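Side-chain contact in tRNA (cytosine(72)-C(5))-methyltransferase (Pyrococcus horikoshii, PDB 5ZVE), which transfers a methyl group from S-adenosyl-L-methionine to the C5 position of cytosine 72 in several tRNAs: residues His293-Ala296 / Thr297-Gln301. Sequence-based numbering, arbitrary orientation.
Sequences HIEA and TARYQ. With SAH (S-adenosyl-L-homocysteine), chain C.
The carbonyl oxygen of His293 is gripped twice by Thr297, one helical turn further on: by the backbone N at 2.9 Å and by the side-chain OG1 at 2.7 Å, the two donors coming from opposite faces of the carbonyl plane. Threonine suits this place because chi1 of -55° swings OG1 back beside its own backbone N, where the hydroxyl can give its proton to the preceding turn. A valine here would keep the bulk but would probably leave the His293 oxygen with the backbone N-H as its one remaining donor from this turn. Glu295 and Arg299, also four apart, form a long salt bridge, Glu295 OE2 3.9 Å from Arg299 NH1, which is probably a loose attraction; the carboxylate and guanidinium planes stand 81° apart. Arg299 folds back to lay one guanidinium face over Ala296 CA, and the small alanine lets it lie close. Tyr300 N bonds to Ala296 O, while CG anti to that N (chi1 -179°) carries the ring away from this turn toward S-adenosyl-L-homocysteine, whose N6 donates to Tyr300 OH at 2.6 Å. Phe304 meets the same ring edge-to-face. Helix 291-310 thus lends the Rossmann-like methyltransferase domain an adenine-binding tyrosine, while Ala298 O and Gln301 NE2 tie it to Asn333 of helix 331-339 and to Pro275 just beyond strand 267-273.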
loop_
_atom_site.group_PDB
_atom_site.type_symbol
_atom_site.label_atom_id
_atom_site.label_comp_id
_atom_site.label_asym_id
_atom_site.label_seq_id
_atom_site.Cartn_x
_atom_site.Cartn_y
_atom_site.Cartn_z
ATOM N N HIS A 293 5.577 -2.645 19.024
ATOM C CA HIS A 293 5.591 -3.222 17.681
ATOM C C HIS A 293 6.713 -2.663 16.810
ATOM O O HIS A 293 7.258 -3.367 15.965
ATOM C CB HIS A 293 4.252 -2.990 16.981
ATOM C CG HIS A 293 3.094 -3.651 17.655
ATOM N ND1 HIS A 293 2.093 -2.942 18.282
ATOM C CD2 HIS A 293 2.774 -4.961 17.798
ATOM C CE1 HIS A 293 1.206 -3.784 18.781
ATOM N NE2 HIS A 293 1.595 -5.014 18.500
ATOM N N ILE A 294 7.051 -1.398 17.019
ATOM C CA ILE A 294 8.099 -0.753 16.243
ATOM C C ILE A 294 9.447 -1.396 16.523
ATOM O O ILE A 294 10.176 -1.761 15.600
ATOM C CB ILE A 294 8.171 0.756 16.548
ATOM C CG1 ILE A 294 6.896 1.452 16.064
ATOM C CG2 ILE A 294 9.385 1.374 15.881
ATOM C CD1 ILE A 294 6.824 2.922 16.422
ATOM N N GLU A 295 9.762 -1.557 17.803
ATOM C CA GLU A 295 11.020 -2.171 18.210
ATOM C C GLU A 295 11.105 -3.619 17.741
ATOM O O GLU A 295 12.096 -4.026 17.142
ATOM C CB GLU A 295 11.183 -2.096 19.727
ATOM C CG GLU A 295 12.496 -2.667 20.234
ATOM C CD GLU A 295 12.545 -2.758 21.747
ATOM O OE1 GLU A 295 11.508 -2.491 22.396
ATOM O OE2 GLU A 295 13.620 -3.099 22.285
ATOM N N ALA A 296 10.054 -4.390 17.997
ATOM C CA ALA A 296 10.040 -5.797 17.616
ATOM C C ALA A 296 10.183 -5.966 16.108
ATOM O O ALA A 296 10.967 -6.787 15.643
ATOM C CB ALA A 296 8.767 -6.465 18.104
ATOM N N THR A 297 9.422 -5.186 15.347
ATOM C CA THR A 297 9.433 -5.301 13.892
ATOM C C THR A 297 10.754 -4.820 13.293
ATOM O O THR A 297 11.252 -5.412 12.336
ATOM C CB THR A 297 8.273 -4.514 13.268
ATOM O OG1 THR A 297 7.038 -4.959 13.844
ATOM C CG2 THR A 297 8.231 -4.717 11.761
ATOM N N ALA A 298 11.313 -3.749 13.849
ATOM C CA ALA A 298 12.617 -3.262 13.405
ATOM C C ALA A 298 13.675 -4.342 13.593
ATOM O O ALA A 298 14.529 -4.547 12.728
ATOM C CB ALA A 298 13.006 -2.006 14.153
ATOM N N ARG A 299 13.611 -5.031 14.729
ATOM C CA ARG A 299 14.553 -6.108 15.016
ATOM C C ARG A 299 14.329 -7.257 14.040
ATOM O O ARG A 299 15.277 -7.886 13.568
ATOM C CB ARG A 299 14.411 -6.579 16.469
ATOM C CG ARG A 299 15.431 -7.628 16.905
ATOM C CD ARG A 299 15.431 -7.825 18.427
ATOM N NE ARG A 299 14.120 -8.219 18.936
ATOM C CZ ARG A 299 13.315 -7.425 19.639
ATOM N NH1 ARG A 299 13.690 -6.185 19.926
ATOM N NH2 ARG A 299 12.137 -7.873 20.056
ATOM N N TYR A 300 13.066 -7.493 13.710
ATOM C CA TYR A 300 12.694 -8.542 12.768
ATOM C C TYR A 300 13.237 -8.247 11.363
ATOM O O TYR A 300 13.659 -9.153 10.650
ATOM C CB TYR A 300 11.169 -8.687 12.749
ATOM C CG TYR A 300 10.613 -9.749 11.826
ATOM C CD1 TYR A 300 10.961 -11.085 11.980
ATOM C CD2 TYR A 300 9.708 -9.418 10.823
ATOM C CE1 TYR A 300 10.440 -12.061 11.148
ATOM C CE2 TYR A 300 9.180 -10.386 9.986
ATOM C CZ TYR A 300 9.550 -11.706 10.152
ATOM O OH TYR A 300 9.030 -12.677 9.325
ATOM N N GLN A 301 13.245 -6.974 10.980
ATOM C CA GLN A 301 13.703 -6.577 9.648
ATOM C C GLN A 301 15.215 -6.750 9.474
ATOM O O GLN A 301 15.689 -7.034 8.375
ATOM C CB GLN A 301 13.312 -5.125 9.368
ATOM C CG GLN A 301 11.806 -4.903 9.262
ATOM C CD GLN A 301 11.434 -3.453 9.439
ATOM O OE1 GLN A 301 12.222 -2.664 9.956
ATOM N NE2 GLN A 301 10.221 -3.092 9.030
HETATM N N SAH C . 6.452 -6.271 -1.847
HETATM C CA SAH C . 5.055 -6.689 -1.903
HETATM C CB SAH C . 4.376 -6.543 -0.541
HETATM C CG SAH C . 5.225 -6.915 0.678
HETATM S SD SAH C . 4.190 -7.096 2.151
HETATM C C SAH C . 4.260 -5.967 -2.993
HETATM O O SAH C . 4.702 -4.964 -3.555
HETATM O OXT SAH C . 3.153 -6.372 -3.345
HETATM C "C5'" SAH C . 5.456 -8.009 3.078
HETATM C "C4'" SAH C . 5.492 -9.507 2.786
HETATM O "O4'" SAH C . 6.523 -10.117 3.536
HETATM C "C3'" SAH C . 4.213 -10.253 3.145
HETATM O "O3'" SAH C . 3.641 -10.775 1.969
HETATM C "C2'" SAH C . 4.647 -11.413 4.022
HETATM O "O2'" SAH C . 4.081 -12.614 3.560
HETATM C "C1'" SAH C . 6.148 -11.450 3.820
HETATM N N9 SAH C . 6.901 -11.997 4.969
HETATM C C8 SAH C . 6.718 -11.758 6.308
HETATM N N7 SAH C . 7.643 -12.464 7.002
HETATM C C5 SAH C . 8.412 -13.150 6.127
HETATM C C6 SAH C . 9.487 -14.016 6.291
HETATM N N6 SAH C . 9.949 -14.312 7.504
HETATM N N1 SAH C . 10.081 -14.572 5.177
HETATM C C2 SAH C . 9.609 -14.271 3.914
HETATM N N3 SAH C . 8.541 -13.413 3.759
HETATM C C4 SAH C . 7.954 -12.862 4.849
#